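Urea carboxylase (Thermus thermophilus, PDB 3OPF) probably acts as a hydrolase that binds ATP, and carries two carboxyltransferase-type regions of the cyclophilin-like clan in one chain. Local coordinates at residues Arg76-Pro81 with Pro186-Pro191; Gly270-Glu275 with Leu340-Phe345; Ala389-Leu394 with Glu488-Ser493. One frame throughout, in Å; residues are numbered along the deposited sequence.

Contact 1: Arg76-Pro81 with Pro186-Pro191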
# COMPACT_ATOMS: atom_id res chain seq x y z
N ARG A 76 9.10 -24.83 7.36
CA ARG A 76 8.89 -25.23 5.97
C ARG A 76 10.06 -24.78 5.10
O ARG A 76 10.47 -23.62 5.14
CB ARG A 76 7.59 -24.61 5.44
CG ARG A 76 7.07 -25.27 4.18
CD ARG A 76 5.82 -24.59 3.65
NE ARG A 76 6.10 -23.28 3.06
CZ ARG A 76 5.25 -22.58 2.30
NH1 ARG A 76 4.04 -23.07 2.02
NH2 ARG A 76 5.61 -21.40 1.80
N VAL A 77 10.59 -25.71 4.31
CA VAL A 77 11.77 -25.45 3.46
C VAL A 77 11.35 -25.37 2.00
O VAL A 77 10.92 -26.37 1.43
CB VAL A 77 12.83 -26.56 3.64
CG1 VAL A 77 13.96 -26.39 2.62
CG2 VAL A 77 13.39 -26.54 5.05
N VAL A 78 11.47 -24.19 1.41
CA VAL A 78 11.11 -23.98 0.01
C VAL A 78 12.37 -23.98 -0.85
O VAL A 78 13.32 -23.26 -0.57
CB VAL A 78 10.38 -22.63 -0.19
CG1 VAL A 78 9.87 -22.53 -1.63
CG2 VAL A 78 9.24 -22.48 0.80
N GLU A 79 12.35 -24.78 -1.91
CA GLU A 79 13.45 -24.86 -2.85
C GLU A 79 13.23 -23.86 -3.98
O GLU A 79 12.15 -23.84 -4.58
CB GLU A 79 13.56 -26.28 -3.42
CG GLU A 79 14.96 -26.81 -3.48
CD GLU A 79 15.00 -28.23 -3.99
OE1 GLU A 79 15.51 -29.12 -3.27
OE2 GLU A 79 14.51 -28.46 -5.11
N ILE A 80 14.23 -23.03 -4.26
CA ILE A 80 14.15 -22.05 -5.33
C ILE A 80 15.18 -22.36 -6.42
O ILE A 80 16.38 -22.21 -6.19
CB ILE A 80 14.39 -20.62 -4.81
CG1 ILE A 80 13.37 -20.26 -3.72
CG2 ILE A 80 14.33 -19.61 -5.97
CD1 ILE A 80 11.95 -20.09 -4.22
N PRO A 81 14.71 -22.81 -7.60
CA PRO A 81 15.63 -23.01 -8.71
C PRO A 81 16.08 -21.68 -9.30
O PRO A 81 15.25 -20.81 -9.59
CB PRO A 81 14.80 -23.81 -9.73
CG PRO A 81 13.40 -23.55 -9.39
CD PRO A 81 13.34 -23.22 -7.93
N PRO A 186 -1.11 -17.29 -4.18
CA PRO A 186 -0.39 -16.20 -4.86
C PRO A 186 1.03 -15.95 -4.37
O PRO A 186 1.88 -15.54 -5.17
CB PRO A 186 -1.28 -14.96 -4.61
CG PRO A 186 -2.27 -15.35 -3.59
CD PRO A 186 -2.38 -16.84 -3.58
N PHE A 187 1.28 -16.19 -3.08
CA PHE A 187 2.59 -15.97 -2.49
C PHE A 187 3.28 -17.31 -2.23
O PHE A 187 2.79 -18.12 -1.44
CB PHE A 187 2.43 -15.17 -1.19
CG PHE A 187 1.78 -13.83 -1.41
CD1 PHE A 187 2.51 -12.76 -1.89
CD2 PHE A 187 0.42 -13.66 -1.17
CE1 PHE A 187 1.91 -11.52 -2.12
CE2 PHE A 187 -0.18 -12.42 -1.39
CZ PHE A 187 0.56 -11.36 -1.87
N LEU A 188 4.40 -17.54 -2.90
CA LEU A 188 5.15 -18.77 -2.75
C LEU A 188 5.73 -18.87 -1.34
O LEU A 188 5.76 -19.95 -0.74
CB LEU A 188 6.29 -18.85 -3.76
CG LEU A 188 7.07 -20.18 -3.80
CD1 LEU A 188 6.21 -21.27 -4.43
CD2 LEU A 188 8.37 -20.02 -4.56
N LEU A 189 6.18 -17.73 -0.82
CA LEU A 189 6.84 -17.69 0.49
C LEU A 189 5.99 -16.99 1.52
O LEU A 189 5.16 -16.13 1.20
CB LEU A 189 8.20 -16.99 0.37
CG LEU A 189 9.15 -17.66 -0.62
CD1 LEU A 189 10.31 -16.74 -0.99
CD2 LEU A 189 9.66 -18.99 -0.07
N ARG A 190 6.20 -17.37 2.78
CA ARG A 190 5.53 -16.76 3.91
C ARG A 190 6.62 -16.32 4.91
O ARG A 190 7.73 -16.86 4.89
CB ARG A 190 4.59 -17.76 4.58
CG ARG A 190 3.70 -18.55 3.60
CD ARG A 190 2.92 -19.65 4.30
NE ARG A 190 3.79 -20.64 4.92
CZ ARG A 190 3.36 -21.73 5.56
NH1 ARG A 190 2.06 -21.99 5.67
NH2 ARG A 190 4.24 -22.57 6.09
N PRO A 191 6.30 -15.36 5.78
CA PRO A 191 7.25 -15.02 6.85
C PRO A 191 7.64 -16.26 7.64
O PRO A 191 6.78 -17.09 7.93
CB PRO A 191 6.45 -14.05 7.73
CG PRO A 191 5.39 -13.51 6.85
CD PRO A 191 5.06 -14.57 5.87

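Contact 2: Gly270-Glu275 with Leu340-Phe345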
# COMPACT_ATOMS: atom_id res chain seq x y z
N GLY A 270 -18.26 1.25 3.66
CA GLY A 270 -17.23 0.72 2.79
C GLY A 270 -17.72 -0.07 1.58
O GLY A 270 -16.97 -0.90 1.07
N ALA A 271 -18.95 0.17 1.13
CA ALA A 271 -19.44 -0.44 -0.10
C ALA A 271 -18.61 0.11 -1.26
O ALA A 271 -18.21 1.27 -1.22
CB ALA A 271 -20.91 -0.13 -0.32
N PRO A 272 -18.31 -0.72 -2.28
CA PRO A 272 -17.45 -0.22 -3.36
C PRO A 272 -18.03 1.00 -4.09
O PRO A 272 -19.20 1.01 -4.43
CB PRO A 272 -17.32 -1.43 -4.30
CG PRO A 272 -17.64 -2.62 -3.45
CD PRO A 272 -18.66 -2.14 -2.47
N LEU A 273 -17.19 2.01 -4.30
CA LEU A 273 -17.57 3.24 -4.98
C LEU A 273 -16.38 3.76 -5.79
O LEU A 273 -15.26 3.23 -5.68
CB LEU A 273 -18.08 4.30 -3.98
CG LEU A 273 -17.14 4.82 -2.87
CD1 LEU A 273 -15.83 5.30 -3.44
CD2 LEU A 273 -17.84 5.96 -2.10
N LEU A 274 -16.63 4.78 -6.60
CA LEU A 274 -15.62 5.35 -7.48
C LEU A 274 -14.88 6.50 -6.80
O LEU A 274 -15.50 7.43 -6.29
CB LEU A 274 -16.27 5.84 -8.77
CG LEU A 274 -15.34 6.13 -9.95
CD1 LEU A 274 -14.50 4.91 -10.26
CD2 LEU A 274 -16.15 6.57 -11.17
N GLU A 275 -13.55 6.43 -6.81
CA GLU A 275 -12.70 7.57 -6.43
C GLU A 275 -12.06 8.12 -7.70
O GLU A 275 -11.59 7.35 -8.55
CB GLU A 275 -11.61 7.14 -5.45
CG GLU A 275 -10.63 8.26 -5.09
CD GLU A 275 -9.44 7.77 -4.30
OE1 GLU A 275 -8.38 7.56 -4.92
OE2 GLU A 275 -9.56 7.58 -3.07
N LEU A 340 -21.30 -0.89 -5.96
CA LEU A 340 -20.82 -1.48 -7.21
C LEU A 340 -20.45 -2.95 -7.00
O LEU A 340 -19.86 -3.30 -5.97
CB LEU A 340 -19.60 -0.71 -7.72
CG LEU A 340 -19.81 0.76 -8.07
CD1 LEU A 340 -18.46 1.43 -8.34
CD2 LEU A 340 -20.74 0.90 -9.26
N GLU A 341 -20.82 -3.80 -7.97
CA GLU A 341 -20.42 -5.20 -7.98
C GLU A 341 -18.93 -5.30 -8.25
O GLU A 341 -18.43 -4.69 -9.19
CB GLU A 341 -21.18 -6.00 -9.05
CG GLU A 341 -20.90 -7.51 -9.01
CD GLU A 341 -21.53 -8.28 -10.15
OE1 GLU A 341 -22.34 -7.72 -10.92
OE2 GLU A 341 -21.21 -9.47 -10.27
N VAL A 342 -18.24 -6.10 -7.43
CA VAL A 342 -16.79 -6.30 -7.53
C VAL A 342 -16.42 -7.75 -7.22
O VAL A 342 -17.14 -8.45 -6.51
CB VAL A 342 -16.05 -5.40 -6.52
CG1 VAL A 342 -16.21 -3.92 -6.88
CG2 VAL A 342 -16.54 -5.69 -5.10
N ARG A 343 -15.30 -8.20 -7.77
CA ARG A 343 -14.72 -9.50 -7.44
C ARG A 343 -13.55 -9.25 -6.50
O ARG A 343 -12.48 -8.84 -6.95
CB ARG A 343 -14.21 -10.22 -8.69
CG ARG A 343 -15.24 -11.02 -9.45
CD ARG A 343 -14.53 -12.10 -10.26
NE ARG A 343 -13.44 -11.54 -11.05
CZ ARG A 343 -13.54 -11.11 -12.32
NH1 ARG A 343 -14.69 -11.19 -12.98
NH2 ARG A 343 -12.47 -10.60 -12.92
N PRO A 344 -13.75 -9.49 -5.19
CA PRO A 344 -12.68 -9.15 -4.26
C PRO A 344 -11.46 -10.08 -4.36
O PRO A 344 -11.56 -11.19 -4.89
CB PRO A 344 -13.36 -9.27 -2.88
CG PRO A 344 -14.42 -10.30 -3.09
CD PRO A 344 -14.88 -10.17 -4.53
N PHE A 345 -10.32 -9.58 -3.89
CA PHE A 345 -9.09 -10.35 -3.82
C PHE A 345 -8.59 -10.23 -2.39
O PHE A 345 -8.40 -9.12 -1.89
CB PHE A 345 -8.03 -9.81 -4.80
CG PHE A 345 -6.67 -10.46 -4.65
CD1 PHE A 345 -6.44 -11.75 -5.11
CD2 PHE A 345 -5.63 -9.77 -4.03
CE1 PHE A 345 -5.19 -12.34 -4.97
CE2 PHE A 345 -4.38 -10.36 -3.88
CZ PHE A 345 -4.16 -11.64 -4.35

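Contact 3: Ala389-Leu394 with Glu488-Ser493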
# COMPACT_ATOMS: atom_id res chain seq x y z
N ALA A 389 -4.56 26.24 3.01
CA ALA A 389 -3.32 25.73 3.62
C ALA A 389 -3.68 24.71 4.70
O ALA A 389 -4.63 24.90 5.44
CB ALA A 389 -2.52 26.88 4.23
N PHE A 390 -2.91 23.63 4.79
CA PHE A 390 -3.18 22.57 5.77
C PHE A 390 -2.40 22.78 7.06
O PHE A 390 -1.25 23.22 7.04
CB PHE A 390 -2.81 21.20 5.20
CG PHE A 390 -3.57 20.81 3.95
CD1 PHE A 390 -4.73 21.48 3.56
CD2 PHE A 390 -3.12 19.75 3.19
CE1 PHE A 390 -5.41 21.09 2.40
CE2 PHE A 390 -3.80 19.36 2.05
CZ PHE A 390 -4.94 20.04 1.65
N ARG A 391 -3.04 22.46 8.18
CA ARG A 391 -2.40 22.41 9.48
C ARG A 391 -2.43 20.94 9.91
O ARG A 391 -3.50 20.38 10.10
CB ARG A 391 -3.15 23.26 10.50
CG ARG A 391 -3.65 24.59 9.96
CD ARG A 391 -2.56 25.64 9.93
NE ARG A 391 -2.23 26.12 11.27
CZ ARG A 391 -1.32 27.05 11.54
NH1 ARG A 391 -0.63 27.62 10.56
NH2 ARG A 391 -1.10 27.41 12.80
N LEU A 392 -1.26 20.32 10.01
CA LEU A 392 -1.17 18.90 10.33
C LEU A 392 -0.54 18.74 11.71
O LEU A 392 0.57 19.20 11.95
CB LEU A 392 -0.32 18.18 9.29
CG LEU A 392 -0.78 18.29 7.83
CD1 LEU A 392 0.25 17.68 6.90
CD2 LEU A 392 -2.12 17.62 7.64
N ARG A 393 -1.28 18.11 12.62
CA ARG A 393 -0.74 17.79 13.93
C ARG A 393 0.19 16.58 13.82
O ARG A 393 -0.10 15.62 13.09
CB ARG A 393 -1.87 17.53 14.93
CG ARG A 393 -2.65 18.79 15.30
CD ARG A 393 -3.99 18.46 15.95
NE ARG A 393 -4.97 17.97 14.98
CZ ARG A 393 -6.24 17.67 15.27
NH1 ARG A 393 -6.71 17.83 16.50
NH2 ARG A 393 -7.05 17.24 14.32
N LEU A 394 1.30 16.63 14.55
CA LEU A 394 2.30 15.57 14.54
C LEU A 394 2.33 14.81 15.86
O LEU A 394 2.17 15.40 16.93
CB LEU A 394 3.70 16.14 14.29
CG LEU A 394 4.05 16.58 12.87
CD1 LEU A 394 5.50 17.02 12.84
CD2 LEU A 394 3.78 15.47 11.84
N GLU A 488 0.46 24.72 0.72
CA GLU A 488 1.27 25.01 1.89
C GLU A 488 0.85 24.11 3.06
O GLU A 488 -0.33 23.81 3.24
CB GLU A 488 1.12 26.48 2.27
CG GLU A 488 1.95 26.92 3.46
CD GLU A 488 1.92 28.42 3.65
OE1 GLU A 488 0.84 29.03 3.46
OE2 GLU A 488 2.97 28.99 3.98
N ILE A 489 1.84 23.66 3.84
CA ILE A 489 1.62 22.81 5.01
C ILE A 489 2.40 23.36 6.21
O ILE A 489 3.56 23.77 6.08
CB ILE A 489 2.03 21.35 4.73
CG1 ILE A 489 1.14 20.76 3.63
CG2 ILE A 489 1.98 20.50 5.99
CD1 ILE A 489 1.34 19.29 3.36
N HIS A 490 1.75 23.42 7.37
CA HIS A 490 2.41 23.70 8.65
C HIS A 490 2.22 22.49 9.56
O HIS A 490 1.12 21.93 9.63
CB HIS A 490 1.79 24.92 9.32
CG HIS A 490 1.99 26.20 8.57
ND1 HIS A 490 2.97 27.12 8.90
CD2 HIS A 490 1.31 26.74 7.53
CE1 HIS A 490 2.90 28.15 8.08
NE2 HIS A 490 1.90 27.94 7.23
N PHE A 491 3.28 22.08 10.25
CA PHE A 491 3.18 21.00 11.22
C PHE A 491 3.13 21.61 12.62
O PHE A 491 3.84 22.57 12.89
CB PHE A 491 4.36 20.05 11.11
CG PHE A 491 4.36 19.22 9.86
CD1 PHE A 491 3.42 18.23 9.68
CD2 PHE A 491 5.29 19.44 8.85
CE1 PHE A 491 3.41 17.46 8.53
CE2 PHE A 491 5.28 18.68 7.69
CZ PHE A 491 4.34 17.69 7.53
N THR A 492 2.28 21.05 13.48
CA THR A 492 2.18 21.48 14.89
C THR A 492 2.32 20.28 15.82
O THR A 492 2.02 19.14 15.44
CB THR A 492 0.84 22.17 15.20
OG1 THR A 492 -0.22 21.21 15.12
CG2 THR A 492 0.58 23.31 14.23
N SER A 493 2.76 20.55 17.04
CA SER A 493 2.90 19.53 18.07
C SER A 493 2.27 20.00 19.38
O SER A 493 2.49 21.14 19.80
CB SER A 493 4.37 19.22 18.30
OG SER A 493 4.54 18.36 19.41
O HOH W 1 3.11 15.53 19.39

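Contact 1: Arg76-Pro81 with Pro186-Pro191
A chi1 of -163° swings CG of Arg76 out beside its own carbonyl carbon, and a bend at chi3 then turns the guanidinium over that of Arg190, whose side chain is likewise bent at chi3 (-61°). The two groups stack face to face: centres lie 3.9 Å apart, the planes differ by 20°, and Arg190 NE sits over the centre of the Arg76 group. The two side chains cross at about a right angle, and beside the stack Arg76 CD lies 3.5 Å from Arg190 NH2. The negative charge beside the pair comes from Asp193, whose OD2 forms a salt bridge with Arg76 NH2 and accepts the backbone N-H of Arg190 on the same oxygen. Arg76 NH2 also comes within 2.9 Å of Leu188 O, obliquely to the guanidinium plane.

Both segments belong to the carboxyltransferase subdomain C and D region, of the cyclophilin-like clan. Residues 186-191 form part of the connection from strand 169-174 to strand 194-199, and strand 77-83 pairs with both of those strands, so the connection packs beside a strand that its two ends flank in the sheet.

Further along the strand, at Val78 and Ile80, the contact turns apolar. Leu189 CD2 nestles against the valine branches, 3.6 Å from Val78 CG2, while Leu188 CD2 reaches Val78 CG1 more loosely at 4.1 Å. Leu188 and Ile80 slide past each other in opposite directions, bringing Ile80 CD1 to 3.6 Å from Leu188 CD2. Ile80 and Leu189 are buried and both also touch Val195 of strand 194-199, whereas the stacked arginines lie at the exposed margin.

Contact 2: Gly270-Glu275 with Leu340-Phe345
Pro272 lays one side of its ring along the backbone and side chains of segment 340-345, which has no regular secondary structure: CG is 3.4 Å from Leu340 O and 3.7 Å from Val342 CG2, and CB is 3.8 Å from Val342 CG1. Both valine methyls therefore face the ring, a placement that follows from chi1 of -67°, with CG1 anti to the carbonyl carbon and CG2 set between that carbon and the backbone N. The proline and valine side chains meet at a slant.

One backbone hydrogen bond joins the segments. Leu340 N donates to Pro272 O at 3.2 Å, with an N-H...O angle of 163°; the donor stands 30° off the carbonyl plane. It links the two residues whose CA atoms are closest across the segments.

Pro272 immediately precedes strand 273-277, in the five-stranded antiparallel sheet of the carboxyltransferase subdomain A and B region, whereas 340-345 belongs to the connection that leaves strand 331-336 of that sheet for strand 366-368 of another. The contact therefore joins the chain leaving strand 331-336 to the residue just before strand 273-277.

Leu340 sends CD1 to 3.9 Å from Leu273 CA, so it covers backbone, while Leu273 directs its CB away from 340-345 and packs its side chain on Ala258 and Ala261 of helix 255-264. Leu340 and Val342 both also touch Val234 of strand 233-235.

Contact 3: Ala389-Leu394 with Glu488-Ser493
Leu392 CD1 presses on Ile489 CG2 at 3.4 Å, closer than usual carbon packing, and marks the tight side of this parallel strand pair. On that face Leu392 also lies alongside Phe491, pointing the same way, with CD1 3.6 Å from Phe491 CE1. Leu394 crosses to the same ring, its CD2 3.5 Å from Phe491 CD1. Replacing Phe491 by an alanine would probably leave the Leu392 and Leu394 methyls without the ring they pack on and open a gap in this buried layer.

The other face is looser and more polar. Arg391, folded back by bends at chi2 (-81°) and chi3, places NH1 over one face of the His490 ring, 3.6 Å from CG, but the guanidinium and ring planes are 45° apart, so the groups do not stack flat. Arg393 runs beside Thr492, its far end held in a salt bridge by Asp476. At the exposed end a water donates to Leu394 O and lies 3.2 Å from Ser493 OG.

Five backbone hydrogen bonds join the two strands, the straightest from Leu392 N to His490 O (2.9 Å, 176°). They are the first and last strands in the order across a seven-stranded mixed sheet, which also pair with each other. Strand 413-418 lies next to strand 488-492; on the packed face helix 477-480 covers Phe390, Leu392 and Ile489, while helix 402-408 meets Leu394.

Contact 2 is the buried one, with no exposed residue among those that touch; contacts 1 and 3 each pair a buried apolar side with an exposed margin. Only contact 3 is strand on strand, held by a ladder of backbone bonds, whereas contacts 1 and 2 lay a loop against or just before a strand, contact 2 with a single such bond and contact 1 with stacked arginines. Contacts 2 and 3 both lie in the subdomain A and B region, yet their centres are 32 Å apart. Contacts 1 and 2 do touch: Pro186 CG lies 4.2 Å from Phe345 CZ. Contacts 1 and 3 each involve a strand of a seven-stranded sheet, and the two sheets have the same strand order.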